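Local coordinates for protein cytochrome c (Pseudomonas aeruginosa, PDB 6RTE) that oxidises dihydro-heme d1 in the biosynthesis of heme d1, as a dehydrogenase built from an eight-bladed beta-propeller and a domain carrying heme c, at residues P401-W415 against T418-K432. Residues are numbered along the deposited sequence; the frame is centred on the assembly and turned at random.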
# COMPACT_ATOMS: atom_id res chain seq x y z
N PRO A 401 1.43 -19.04 5.59
CA PRO A 401 1.50 -18.02 4.54
C PRO A 401 1.98 -16.69 5.09
O PRO A 401 1.60 -16.28 6.18
CB PRO A 401 0.06 -17.94 4.03
CG PRO A 401 -0.77 -18.43 5.18
CD PRO A 401 0.05 -19.48 5.85
N GLY A 402 2.85 -16.03 4.31
CA GLY A 402 3.37 -14.73 4.65
C GLY A 402 2.92 -13.67 3.66
O GLY A 402 2.20 -13.94 2.70
N PHE A 403 3.37 -12.44 3.91
CA PHE A 403 2.91 -11.31 3.11
C PHE A 403 4.04 -10.38 2.67
O PHE A 403 3.95 -9.78 1.59
CB PHE A 403 1.86 -10.51 3.88
CG PHE A 403 1.05 -9.59 3.01
CD1 PHE A 403 -0.05 -10.07 2.31
CD2 PHE A 403 1.39 -8.26 2.89
CE1 PHE A 403 -0.79 -9.22 1.50
CE2 PHE A 403 0.65 -7.41 2.08
CZ PHE A 403 -0.44 -7.90 1.39
N PHE A 404 5.09 -10.24 3.49
CA PHE A 404 6.14 -9.27 3.24
C PHE A 404 7.47 -9.95 2.97
O PHE A 404 7.73 -11.07 3.44
CB PHE A 404 6.31 -8.31 4.43
CG PHE A 404 5.10 -7.48 4.71
CD1 PHE A 404 4.77 -6.42 3.88
CD2 PHE A 404 4.28 -7.75 5.80
CE1 PHE A 404 3.65 -5.65 4.13
CE2 PHE A 404 3.16 -6.99 6.06
CZ PHE A 404 2.84 -5.93 5.23
N MET A 405 8.32 -9.26 2.22
CA MET A 405 9.66 -9.72 1.89
C MET A 405 10.54 -8.51 1.63
O MET A 405 10.13 -7.59 0.93
CB MET A 405 9.64 -10.65 0.67
CG MET A 405 10.77 -11.66 0.64
SD MET A 405 10.27 -13.17 -0.21
CE MET A 405 11.75 -14.16 -0.00
N ARG A 406 11.74 -8.52 2.20
CA ARG A 406 12.66 -7.40 2.07
C ARG A 406 14.08 -7.90 2.25
O ARG A 406 14.31 -8.93 2.90
CB ARG A 406 12.35 -6.31 3.09
CG ARG A 406 12.83 -4.91 2.69
CD ARG A 406 11.98 -4.34 1.57
NE ARG A 406 11.96 -2.89 1.59
CZ ARG A 406 12.85 -2.10 0.97
NH1 ARG A 406 13.85 -2.63 0.28
NH2 ARG A 406 12.73 -0.78 1.06
N SER A 407 15.02 -7.16 1.69
CA SER A 407 16.44 -7.43 1.89
C SER A 407 17.22 -6.14 1.64
O SER A 407 16.64 -5.06 1.51
CB SER A 407 16.91 -8.56 0.96
OG SER A 407 18.23 -8.94 1.29
N HIS A 408 18.54 -6.26 1.58
CA HIS A 408 19.44 -5.13 1.40
C HIS A 408 20.74 -5.66 0.82
O HIS A 408 21.12 -6.81 1.08
CB HIS A 408 19.69 -4.40 2.73
CG HIS A 408 20.29 -3.04 2.58
ND1 HIS A 408 21.66 -2.82 2.49
CD2 HIS A 408 19.72 -1.81 2.54
CE1 HIS A 408 21.89 -1.53 2.38
NE2 HIS A 408 20.73 -0.89 2.41
N ALA A 409 21.40 -4.83 0.01
CA ALA A 409 22.67 -5.23 -0.59
C ALA A 409 23.66 -5.66 0.48
O ALA A 409 24.47 -6.57 0.25
CB ALA A 409 23.24 -4.08 -1.42
N ASP A 410 23.61 -5.03 1.65
CA ASP A 410 24.52 -5.32 2.76
C ASP A 410 24.07 -6.49 3.61
O ASP A 410 24.81 -6.91 4.51
CB ASP A 410 24.67 -4.05 3.62
CG ASP A 410 25.57 -4.25 4.84
OD1 ASP A 410 25.04 -4.62 5.91
OD2 ASP A 410 26.80 -4.05 4.72
N SER A 411 22.89 -7.06 3.36
CA SER A 411 22.43 -8.18 4.17
C SER A 411 22.58 -9.50 3.42
O SER A 411 22.32 -9.56 2.22
CB SER A 411 20.97 -8.01 4.58
OG SER A 411 20.56 -9.07 5.43
N PRO A 412 22.98 -10.59 4.09
CA PRO A 412 23.04 -11.90 3.42
C PRO A 412 21.74 -12.70 3.49
O PRO A 412 21.74 -13.85 3.04
CB PRO A 412 24.15 -12.61 4.20
CG PRO A 412 24.02 -12.07 5.58
CD PRO A 412 23.51 -10.65 5.47
N TYR A 413 20.66 -12.13 4.01
CA TYR A 413 19.40 -12.85 4.17
C TYR A 413 18.27 -12.09 3.50
O TYR A 413 18.31 -10.86 3.35
CB TYR A 413 19.03 -13.06 5.65
CG TYR A 413 20.19 -13.42 6.54
CD1 TYR A 413 20.69 -14.72 6.58
CD2 TYR A 413 20.77 -12.47 7.37
CE1 TYR A 413 21.74 -15.05 7.41
CE2 TYR A 413 21.82 -12.79 8.21
CZ TYR A 413 22.31 -14.09 8.22
OH TYR A 413 23.36 -14.42 9.06
N ALA A 414 17.24 -12.83 3.10
CA ALA A 414 15.94 -12.27 2.75
C ALA A 414 15.02 -12.43 3.95
O ALA A 414 14.88 -13.53 4.49
CB ALA A 414 15.35 -12.97 1.53
N TRP A 415 14.40 -11.33 4.37
CA TRP A 415 13.61 -11.28 5.59
C TRP A 415 12.13 -11.36 5.23
O TRP A 415 11.63 -10.51 4.49
CB TRP A 415 13.90 -9.99 6.37
CG TRP A 415 15.36 -9.75 6.70
CD1 TRP A 415 16.43 -9.86 5.86
CD2 TRP A 415 15.89 -9.32 7.96
NE1 TRP A 415 17.59 -9.55 6.52
CE2 TRP A 415 17.29 -9.21 7.81
CE3 TRP A 415 15.32 -9.02 9.20
CZ2 TRP A 415 18.12 -8.81 8.86
CZ3 TRP A 415 16.15 -8.64 10.24
CH2 TRP A 415 17.53 -8.54 10.06
N THR A 418 5.37 -15.12 8.45
CA THR A 418 4.15 -15.90 8.26
C THR A 418 2.98 -15.06 8.77
O THR A 418 2.12 -15.54 9.52
CB THR A 418 4.22 -17.25 8.98
OG1 THR A 418 4.16 -17.05 10.40
CG2 THR A 418 5.51 -17.99 8.63
N PHE A 419 2.98 -13.79 8.35
CA PHE A 419 2.03 -12.78 8.78
C PHE A 419 0.59 -13.26 8.74
O PHE A 419 -0.22 -12.85 9.58
CB PHE A 419 2.22 -11.55 7.87
CG PHE A 419 1.48 -10.31 8.30
CD1 PHE A 419 2.00 -9.48 9.29
CD2 PHE A 419 0.30 -9.93 7.67
CE1 PHE A 419 1.33 -8.32 9.67
CE2 PHE A 419 -0.37 -8.78 8.05
CZ PHE A 419 0.15 -7.97 9.05
N LEU A 420 0.25 -14.13 7.79
CA LEU A 420 -1.13 -14.54 7.57
C LEU A 420 -1.45 -15.92 8.16
O LEU A 420 -2.57 -16.40 7.99
CB LEU A 420 -1.44 -14.55 6.07
CG LEU A 420 -1.14 -13.28 5.28
CD1 LEU A 420 -1.30 -13.54 3.79
CD2 LEU A 420 -2.04 -12.12 5.71
N GLY A 421 -0.49 -16.56 8.83
CA GLY A 421 -0.72 -17.88 9.36
C GLY A 421 -1.28 -17.87 10.77
O GLY A 421 -1.37 -16.83 11.42
N LYS A 422 -1.68 -19.06 11.24
CA LYS A 422 -2.11 -19.19 12.62
C LYS A 422 -0.96 -18.89 13.57
O LYS A 422 -1.16 -18.31 14.65
CB LYS A 422 -2.67 -20.60 12.87
N LYS A 423 0.25 -19.30 13.20
CA LYS A 423 1.48 -18.94 13.89
C LYS A 423 2.10 -17.77 13.13
O LYS A 423 2.37 -17.88 11.93
CB LYS A 423 2.42 -20.15 13.95
CG LYS A 423 3.91 -19.86 14.10
CD LYS A 423 4.30 -19.53 15.53
CE LYS A 423 5.77 -19.84 15.77
NZ LYS A 423 6.27 -19.28 17.05
N HIS A 424 2.33 -16.65 13.82
CA HIS A 424 2.64 -15.42 13.11
C HIS A 424 3.40 -14.39 13.94
O HIS A 424 3.13 -13.18 13.83
CB HIS A 424 1.34 -14.80 12.60
CG HIS A 424 0.30 -14.63 13.67
ND1 HIS A 424 0.39 -13.66 14.65
CD2 HIS A 424 -0.84 -15.31 13.92
CE1 HIS A 424 -0.66 -13.75 15.45
NE2 HIS A 424 -1.42 -14.74 15.03
N ASP A 425 4.35 -14.83 14.76
CA ASP A 425 5.14 -13.93 15.59
C ASP A 425 6.63 -13.99 15.27
O ASP A 425 7.45 -13.50 16.05
CB ASP A 425 4.91 -14.22 17.07
CG ASP A 425 5.06 -15.70 17.42
OD1 ASP A 425 5.69 -16.45 16.65
OD2 ASP A 425 4.54 -16.11 18.48
N GLU A 426 6.99 -14.57 14.12
CA GLU A 426 8.38 -14.85 13.79
C GLU A 426 8.71 -14.26 12.43
O GLU A 426 7.94 -14.42 11.48
CB GLU A 426 8.64 -16.36 13.80
CG GLU A 426 9.97 -16.77 14.40
CD GLU A 426 9.96 -18.20 14.89
OE1 GLU A 426 9.48 -18.44 16.03
OE2 GLU A 426 10.41 -19.10 14.14
N ILE A 427 9.86 -13.58 12.36
CA ILE A 427 10.43 -13.11 11.10
C ILE A 427 11.54 -14.08 10.71
O ILE A 427 12.42 -14.39 11.53
CB ILE A 427 10.98 -11.68 11.25
CG1 ILE A 427 9.86 -10.71 11.63
CG2 ILE A 427 11.67 -11.23 9.96
CD1 ILE A 427 8.70 -10.65 10.64
N LEU A 428 11.50 -14.56 9.47
CA LEU A 428 12.43 -15.57 9.00
C LEU A 428 13.53 -14.92 8.18
O LEU A 428 13.25 -14.07 7.32
CB LEU A 428 11.70 -16.62 8.16
CG LEU A 428 10.45 -17.20 8.80
CD1 LEU A 428 9.73 -18.11 7.82
CD2 LEU A 428 10.81 -17.94 10.07
N LEU A 429 14.77 -15.32 8.43
CA LEU A 429 15.92 -14.84 7.67
C LEU A 429 16.40 -15.99 6.79
O LEU A 429 17.01 -16.95 7.27
CB LEU A 429 17.02 -14.35 8.61
CG LEU A 429 16.84 -12.90 9.09
CD1 LEU A 429 15.52 -12.72 9.82
CD2 LEU A 429 18.02 -12.48 9.97
N ILE A 430 16.10 -15.89 5.49
CA ILE A 430 16.46 -16.90 4.52
C ILE A 430 17.82 -16.54 3.93
O ILE A 430 17.96 -15.50 3.27
CB ILE A 430 15.40 -17.03 3.41
CG1 ILE A 430 14.06 -17.45 4.02
CG2 ILE A 430 15.84 -18.02 2.34
CD1 ILE A 430 12.91 -17.47 3.03
N ASP A 431 18.81 -17.40 4.16
CA ASP A 431 20.14 -17.17 3.60
C ASP A 431 20.07 -17.09 2.08
O ASP A 431 19.53 -17.99 1.43
CB ASP A 431 21.08 -18.29 4.04
CG ASP A 431 22.53 -18.04 3.64
OD1 ASP A 431 23.26 -17.40 4.42
OD2 ASP A 431 22.93 -18.48 2.54
N LYS A 432 20.60 -16.01 1.52
CA LYS A 432 20.48 -15.78 0.08
C LYS A 432 21.18 -16.85 -0.75
O LYS A 432 20.85 -17.02 -1.92
CB LYS A 432 21.04 -14.41 -0.30
CG LYS A 432 20.19 -13.22 0.10
CD LYS A 432 20.88 -11.93 -0.30
CE LYS A 432 20.09 -10.72 0.13
NZ LYS A 432 20.84 -9.45 -0.11
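Lys432 NZ is gripped by two carbonyl oxygens of the 408-411 turn, His408 O at 2.9 Å and Ser411 O at 2.8 Å. The bonds tie the open end of a hairpin, strands 413-417 and 427-431, to the turn leading in from strand 405-406; the hairpin supplies the two middle strands of one four-stranded antiparallel propeller blade. The lysine chain is fully extended beyond CG, and that stretch carries the ammonium past Pro412 to the turn. His408 O also takes the turn's own bond from Ser411 N, and the two donors arrive from opposite faces of its carbonyl plane. The backbone adds its share: Lys432 N gives a nearly straight bond to Pro412 O (168°), and Ala414 N to Ile430 O and Ile430 N to Ala414 O are both 2.8 Å, the hydrogen-bonded pair of the antiparallel ladder.

On the other side of the sheet from Ala414 and Ile430, Leu429 lies beside Trp415. Its CD2 sits 3.9 Å from the centroid of the indole's six-membered ring, a CH-pi contact over the face, and the same methyl touches Tyr413 CD2. The indole is fixed from its edge as well, since Trp415 NE1 donates in plane to Ser411 OG. Leu441, from the next strand, also packs on Trp415.

At the far end of the contact residues 401-404 run alongside the type I turn from Thr418 to Gly421. Phe404 points its edge at the face of Phe419, a T-shaped pair with planes at 78°. Asp417 OD1 ties the backbones here, accepting from both Phe403 N and Phe419 N. Beyond them Leu420 N bonds to Pro401 O at 3.0 Å, while Leu420 CD1 rests against the edge of the Phe403 ring at CD1.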